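Local structure of YecR (7BGL) at residues T17-A22 / N39-F44; Q74-C79 / R91-W96. The protein is of unknown molecular function but, as a YecR-like lipoprotein, is probably tied to the bacterial outer membrane and belongs to a large assembly of 78 protein chains. All blocks are in the same frame, centred on the assembly; numbering follows the deposited sequence.

Both contacts are built on one four-stranded antiparallel sheet, ordered 23-28, 33-41, 87-97, 76-82. Contact 1 comes first along the chain and is complete before contact 2 begins; it lays the N-terminal segment that precedes strand 23-28 beside the end of strand 33-41 and the turn after it. Contact 2 pairs strands 76-82 and 87-97 at the opposite edge of the sheet from strand 23-28. Their centres are about 13 Å apart, and they meet where strands 33-41 and 87-97 run side by side. The N-terminal lead therefore lies near one edge of the sheet, and the hairpin that packs V76, T78 and T93 against another protein's chain forms the other.

Contact 1. Residues T17-A22 / N39-F44; sequences TITRQA and NQPLFF
T19 fills the close part of this contact: its methyl CG2 points at the backbone of strand 33-41 and stops 3.4 Å from N39 O, a van der Waals contact of a methyl with a carbonyl oxygen. The threonine's first torsion (chi1 -37°) puts that methyl anti to the backbone N, while the hydroxyl, beside the backbone N, points toward F44, with T19 OG1 at 4.3 Å from F44 CB and 4.5 Å from P41 CD. A little further on, the carbonyl of I18 meets the aromatic ring of F44 at its edge and in its plane, I18 O lying 3.7 Å from F44 CD2. F43 CE1 sits in the same plane at the opposite edge, so the F44 ring is bracketed end-on by its sequence neighbour and by the other segment. In the antiparallel sheet of this protein, residues 17-22 are the lead into edge strand 23-28, and here they run past the end of strand 33-41 without joining it. The backbones are too far apart to pair, with T19 CA and Q40 CA separated by 7.2 Å, and no hydrogen bond links the two segments. R47, in the loop that follows, supplies a polar tie instead, bonding T17 O through its guanidinium group. The loose side is at I18, which lies on the surface: I18 CG1, its side-chain atom nearest the other segment, stays 4.8 Å from F44 CE2. The model begins at the cysteine just before T17, which probably carries the lipid, as in other bacterial lipoproteins.

Contact 2. Residues Q74-C79 / R91-W96; sequences QPVGTC and RFTLSW
The ring of F92 lies with one face over the backbone of G77, whose CA is 4.1 Å from the ring centroid and 29° off its normal, a clear CH-pi contact. On the side away from G77, Q40 of strand 33-41 comes in near the CE1 rim, while V76 O approaches the ring obliquely. With CG of F92 anti to the carbonyl carbon (chi1 -72°), the ring swings across to the neighbouring strand, and G77, having no side chain, lets CD2 come within 3.6 Å of its CA. P75 meets L94 next along, a modest apolar touch through P75 CB and L94 CD2.

The face of the sheet opposite F92 carries V76, T78, R91 and T93. The V76 and T93 side chains pass each other at a slant, V76 CB 3.2 Å from T93 OG1; the threonine's hydroxyl sits between its own backbone N and carbonyl carbon, which turns it toward the valine. R91 lays CB near T78 O and then bends its chain away. Another protein of the assembly packs on this face at V76, T78 and T93.

Four backbone hydrogen bonds join the strands. V76 and T93 exchange two, the shorter being T93 N to V76 O at 2.7 Å, and T78 and R91 exchange two more. Three of these donors lie in the carbonyl plane, but R91 N rides 40° above that of T78. G77 and F92 fall between as a non-hydrogen-bonded pair, where F92 CA comes 2.9 Å from V76 O in a CA-H...O contact. This is a twisted antiparallel beta hairpin, laced further along by the C79-C87 disulfide, with a phenylalanine folded over the glycine it faces across the strands.

Contact 1. Residues T17-A22 / N39-F44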
loop_
_atom_site.group_PDB
_atom_site.type_symbol
_atom_site.label_atom_id
_atom_site.label_comp_id
_atom_site.label_asym_id
_atom_site.label_seq_id
_atom_site.Cartn_x
_atom_site.Cartn_y
_atom_site.Cartn_z
ATOM N N THR C 17 -108.726 31.085 -0.323
ATOM C CA THR C 17 -108.753 29.627 -0.313
ATOM C C THR C 17 -109.698 29.104 -1.388
ATOM O O THR C 17 -110.361 28.077 -1.212
ATOM C CB THR C 17 -109.156 29.093 1.062
ATOM O OG1 THR C 17 -108.509 29.865 2.082
ATOM C CG2 THR C 17 -108.753 27.634 1.209
ATOM N N ILE C 18 -109.771 29.806 -2.519
ATOM C CA ILE C 18 -110.666 29.436 -3.611
ATOM C C ILE C 18 -109.869 29.429 -4.908
ATOM O O ILE C 18 -109.225 30.428 -5.248
ATOM C CB ILE C 18 -111.866 30.392 -3.728
ATOM C CG1 ILE C 18 -111.442 31.824 -3.396
ATOM C CG2 ILE C 18 -112.996 29.942 -2.814
ATOM C CD1 ILE C 18 -112.344 32.513 -2.396
ATOM N N THR C 19 -109.911 28.311 -5.630
ATOM C CA THR C 19 -109.274 28.206 -6.936
ATOM C C THR C 19 -109.950 27.092 -7.722
ATOM O O THR C 19 -110.595 26.207 -7.153
ATOM C CB THR C 19 -107.768 27.944 -6.822
ATOM O OG1 THR C 19 -107.238 28.664 -5.702
ATOM C CG2 THR C 19 -107.054 28.394 -8.088
ATOM N N ARG C 20 -109.791 27.142 -9.041
ATOM C CA ARG C 20 -110.471 26.215 -9.939
ATOM C C ARG C 20 -109.699 26.160 -11.254
ATOM O O ARG C 20 -108.543 26.591 -11.336
ATOM C CB ARG C 20 -111.928 26.639 -10.159
ATOM C CG ARG C 20 -112.858 26.367 -8.988
ATOM C CD ARG C 20 -113.002 24.881 -8.717
ATOM N NE ARG C 20 -112.360 24.494 -7.466
ATOM C CZ ARG C 20 -112.878 24.705 -6.264
ATOM N NH1 ARG C 20 -114.049 25.302 -6.111
ATOM N NH2 ARG C 20 -112.203 24.309 -5.188
ATOM N N GLN C 21 -110.347 25.624 -12.290
ATOM C CA GLN C 21 -109.842 25.649 -13.663
ATOM C C GLN C 21 -108.509 24.901 -13.785
ATOM O O GLN C 21 -107.458 25.470 -14.089
ATOM C CB GLN C 21 -109.710 27.094 -14.158
ATOM C CG GLN C 21 -110.962 27.931 -13.952
ATOM C CD GLN C 21 -110.837 28.887 -12.782
ATOM O OE1 GLN C 21 -109.745 29.358 -12.464
ATOM N NE2 GLN C 21 -111.958 29.177 -12.133
ATOM N N ALA C 22 -108.587 23.596 -13.538
ATOM C CA ALA C 22 -107.471 22.690 -13.781
ATOM C C ALA C 22 -107.566 22.165 -15.209
ATOM O O ALA C 22 -108.533 21.480 -15.560
ATOM C CB ALA C 22 -107.477 21.537 -12.777
ATOM N N ASN C 39 -103.020 26.199 -11.317
ATOM C CA ASN C 39 -102.225 27.255 -10.711
ATOM C C ASN C 39 -102.716 27.572 -9.304
ATOM O O ASN C 39 -103.897 27.411 -8.985
ATOM C CB ASN C 39 -102.265 28.527 -11.565
ATOM C CG ASN C 39 -101.801 28.289 -12.986
ATOM O OD1 ASN C 39 -101.141 27.292 -13.277
ATOM N ND2 ASN C 39 -102.145 29.206 -13.882
ATOM N N GLN C 40 -101.786 28.025 -8.467
ATOM C CA GLN C 40 -102.083 28.470 -7.113
ATOM C C GLN C 40 -101.363 29.783 -6.836
ATOM O O GLN C 40 -100.130 29.846 -6.930
ATOM C CB GLN C 40 -101.662 27.415 -6.088
ATOM C CG GLN C 40 -102.773 26.484 -5.642
ATOM C CD GLN C 40 -102.546 25.948 -4.242
ATOM O OE1 GLN C 40 -101.734 26.481 -3.485
ATOM N NE2 GLN C 40 -103.257 24.884 -3.892
ATOM N N PRO C 41 -102.089 30.852 -6.507
ATOM C CA PRO C 41 -101.420 32.098 -6.107
ATOM C C PRO C 41 -100.609 31.909 -4.836
ATOM O O PRO C 41 -100.619 30.825 -4.246
ATOM C CB PRO C 41 -102.581 33.080 -5.899
ATOM C CG PRO C 41 -103.743 32.486 -6.618
ATOM C CD PRO C 41 -103.547 31.004 -6.632
ATOM N N LEU C 42 -99.902 32.953 -4.405
ATOM C CA LEU C 42 -99.024 32.841 -3.246
ATOM C C LEU C 42 -99.792 32.372 -2.016
ATOM O O LEU C 42 -99.546 31.272 -1.508
ATOM C CB LEU C 42 -98.342 34.182 -2.967
ATOM C CG LEU C 42 -96.924 34.134 -2.392
ATOM C CD1 LEU C 42 -96.396 35.539 -2.152
ATOM C CD2 LEU C 42 -96.882 33.316 -1.111
ATOM N N PHE C 43 -100.718 33.191 -1.529
ATOM C CA PHE C 43 -101.540 32.839 -0.370
ATOM C C PHE C 43 -102.908 32.319 -0.813
ATOM O O PHE C 43 -103.955 32.856 -0.454
ATOM C CB PHE C 43 -101.675 34.040 0.562
ATOM C CG PHE C 43 -101.533 35.366 -0.130
ATOM C CD1 PHE C 43 -102.529 35.836 -0.968
ATOM C CD2 PHE C 43 -100.401 36.142 0.060
ATOM C CE1 PHE C 43 -102.399 37.056 -1.606
ATOM C CE2 PHE C 43 -100.266 37.362 -0.575
ATOM C CZ PHE C 43 -101.267 37.819 -1.408
ATOM N N PHE C 44 -102.889 31.250 -1.606
ATOM C CA PHE C 44 -104.113 30.666 -2.136
ATOM C C PHE C 44 -104.004 29.148 -2.140
ATOM O O PHE C 44 -102.907 28.586 -2.171
ATOM C CB PHE C 44 -104.409 31.166 -3.559
ATOM C CG PHE C 44 -105.110 32.494 -3.607
ATOM C CD1 PHE C 44 -104.439 33.661 -3.280
ATOM C CD2 PHE C 44 -106.440 32.576 -3.983
ATOM C CE1 PHE C 44 -105.081 34.883 -3.325
ATOM C CE2 PHE C 44 -107.088 33.796 -4.031
ATOM C CZ PHE C 44 -106.407 34.950 -3.701
#

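Contact 2. Residues Q74-C79 / R91-W96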
loop_
_atom_site.group_PDB
_atom_site.type_symbol
_atom_site.label_atom_id
_atom_site.label_comp_id
_atom_site.label_asym_id
_atom_site.label_seq_id
_atom_site.Cartn_x
_atom_site.Cartn_y
_atom_site.Cartn_z
ATOM N N GLN C 74 -99.864 11.398 -7.044
ATOM C CA GLN C 74 -100.115 12.468 -6.094
ATOM C C GLN C 74 -99.793 13.807 -6.740
ATOM O O GLN C 74 -98.914 13.888 -7.605
ATOM C CB GLN C 74 -99.266 12.290 -4.828
ATOM C CG GLN C 74 -99.695 13.145 -3.650
ATOM C CD GLN C 74 -98.659 13.169 -2.543
ATOM O OE1 GLN C 74 -97.545 12.672 -2.709
ATOM N NE2 GLN C 74 -99.022 13.748 -1.405
ATOM N N PRO C 75 -100.487 14.872 -6.344
ATOM C CA PRO C 75 -100.216 16.185 -6.941
ATOM C C PRO C 75 -98.778 16.622 -6.698
ATOM O O PRO C 75 -98.202 16.372 -5.638
ATOM C CB PRO C 75 -101.215 17.113 -6.238
ATOM C CG PRO C 75 -101.649 16.368 -5.013
ATOM C CD PRO C 75 -101.596 14.921 -5.378
ATOM N N VAL C 76 -98.204 17.284 -7.698
ATOM C CA VAL C 76 -96.841 17.796 -7.640
ATOM C C VAL C 76 -96.888 19.305 -7.819
ATOM O O VAL C 76 -97.473 19.802 -8.789
ATOM C CB VAL C 76 -95.942 17.148 -8.709
ATOM C CG1 VAL C 76 -94.582 17.820 -8.728
ATOM C CG2 VAL C 76 -95.802 15.655 -8.451
ATOM N N GLY C 77 -96.273 20.031 -6.889
ATOM C CA GLY C 77 -96.267 21.479 -6.947
ATOM C C GLY C 77 -94.884 22.075 -7.092
ATOM O O GLY C 77 -94.045 21.942 -6.196
ATOM N N THR C 78 -94.632 22.737 -8.220
ATOM C CA THR C 78 -93.363 23.400 -8.484
ATOM C C THR C 78 -93.622 24.870 -8.778
ATOM O O THR C 78 -94.507 25.202 -9.572
ATOM C CB THR C 78 -92.627 22.749 -9.659
ATOM O OG1 THR C 78 -93.395 22.917 -10.858
ATOM C CG2 THR C 78 -92.418 21.263 -9.399
ATOM N N CYS C 79 -92.849 25.744 -8.137
ATOM C CA CYS C 79 -93.017 27.175 -8.347
ATOM C C CYS C 79 -92.706 27.545 -9.791
ATOM O O CYS C 79 -91.729 27.069 -10.378
ATOM C CB CYS C 79 -92.113 27.959 -7.395
ATOM S SG CYS C 79 -92.623 29.672 -7.124
ATOM N N ARG C 91 -97.311 25.798 -9.608
ATOM C CA ARG C 91 -97.965 24.903 -10.553
ATOM C C ARG C 91 -98.121 23.523 -9.929
ATOM O O ARG C 91 -97.145 22.937 -9.451
ATOM C CB ARG C 91 -97.163 24.807 -11.852
ATOM C CG ARG C 91 -97.162 26.080 -12.678
ATOM C CD ARG C 91 -98.442 26.211 -13.484
ATOM N NE ARG C 91 -98.452 27.421 -14.296
ATOM C CZ ARG C 91 -97.813 27.554 -15.450
ATOM N NH1 ARG C 91 -97.098 26.565 -15.961
ATOM N NH2 ARG C 91 -97.893 28.707 -16.107
ATOM N N PHE C 92 -99.349 23.009 -9.934
ATOM C CA PHE C 92 -99.650 21.685 -9.413
ATOM C C PHE C 92 -100.057 20.784 -10.568
ATOM O O PHE C 92 -100.915 21.154 -11.378
ATOM C CB PHE C 92 -100.757 21.743 -8.359
ATOM C CG PHE C 92 -100.320 22.345 -7.055
ATOM C CD1 PHE C 92 -100.426 23.707 -6.837
ATOM C CD2 PHE C 92 -99.799 21.549 -6.050
ATOM C CE1 PHE C 92 -100.024 24.264 -5.638
ATOM C CE2 PHE C 92 -99.394 22.100 -4.850
ATOM C CZ PHE C 92 -99.506 23.459 -4.644
ATOM N N THR C 93 -99.441 19.607 -10.638
ATOM C CA THR C 93 -99.627 18.680 -11.743
ATOM C C THR C 93 -100.331 17.414 -11.274
ATOM O O THR C 93 -100.098 16.921 -10.167
ATOM C CB THR C 93 -98.285 18.311 -12.384
ATOM O OG1 THR C 93 -97.534 17.488 -11.484
ATOM C CG2 THR C 93 -97.484 19.563 -12.704
ATOM N N LEU C 94 -101.202 16.898 -12.138
ATOM C CA LEU C 94 -101.911 15.645 -11.913
ATOM C C LEU C 94 -101.590 14.708 -13.067
ATOM O O LEU C 94 -101.740 15.086 -14.234
ATOM C CB LEU C 94 -103.421 15.874 -11.804
ATOM C CG LEU C 94 -103.900 16.696 -10.607
ATOM C CD1 LEU C 94 -105.399 16.939 -10.687
ATOM C CD2 LEU C 94 -103.533 16.009 -9.301
ATOM N N SER C 95 -101.152 13.497 -12.743
ATOM C CA SER C 95 -100.743 12.518 -13.740
ATOM C C SER C 95 -101.747 11.376 -13.803
ATOM O O SER C 95 -102.305 10.966 -12.782
ATOM C CB SER C 95 -99.349 11.969 -13.427
ATOM O OG SER C 95 -99.296 11.432 -12.116
ATOM N N TRP C 96 -101.982 10.876 -15.014
ATOM C CA TRP C 96 -102.896 9.770 -15.252
ATOM C C TRP C 96 -102.257 8.810 -16.243
ATOM O O TRP C 96 -101.612 9.236 -17.205
ATOM C CB TRP C 96 -104.247 10.259 -15.793
ATOM C CG TRP C 96 -104.853 11.378 -14.998
ATOM C CD1 TRP C 96 -104.443 12.679 -14.966
ATOM C CD2 TRP C 96 -105.979 11.292 -14.118
ATOM N NE1 TRP C 96 -105.244 13.408 -14.121
ATOM C CE2 TRP C 96 -106.196 12.579 -13.588
ATOM C CE3 TRP C 96 -106.827 10.250 -13.728
ATOM C CZ2 TRP C 96 -107.222 12.853 -12.688
ATOM C CZ3 TRP C 96 -107.846 10.525 -12.835
ATOM C CH2 TRP C 96 -108.034 11.814 -12.324
#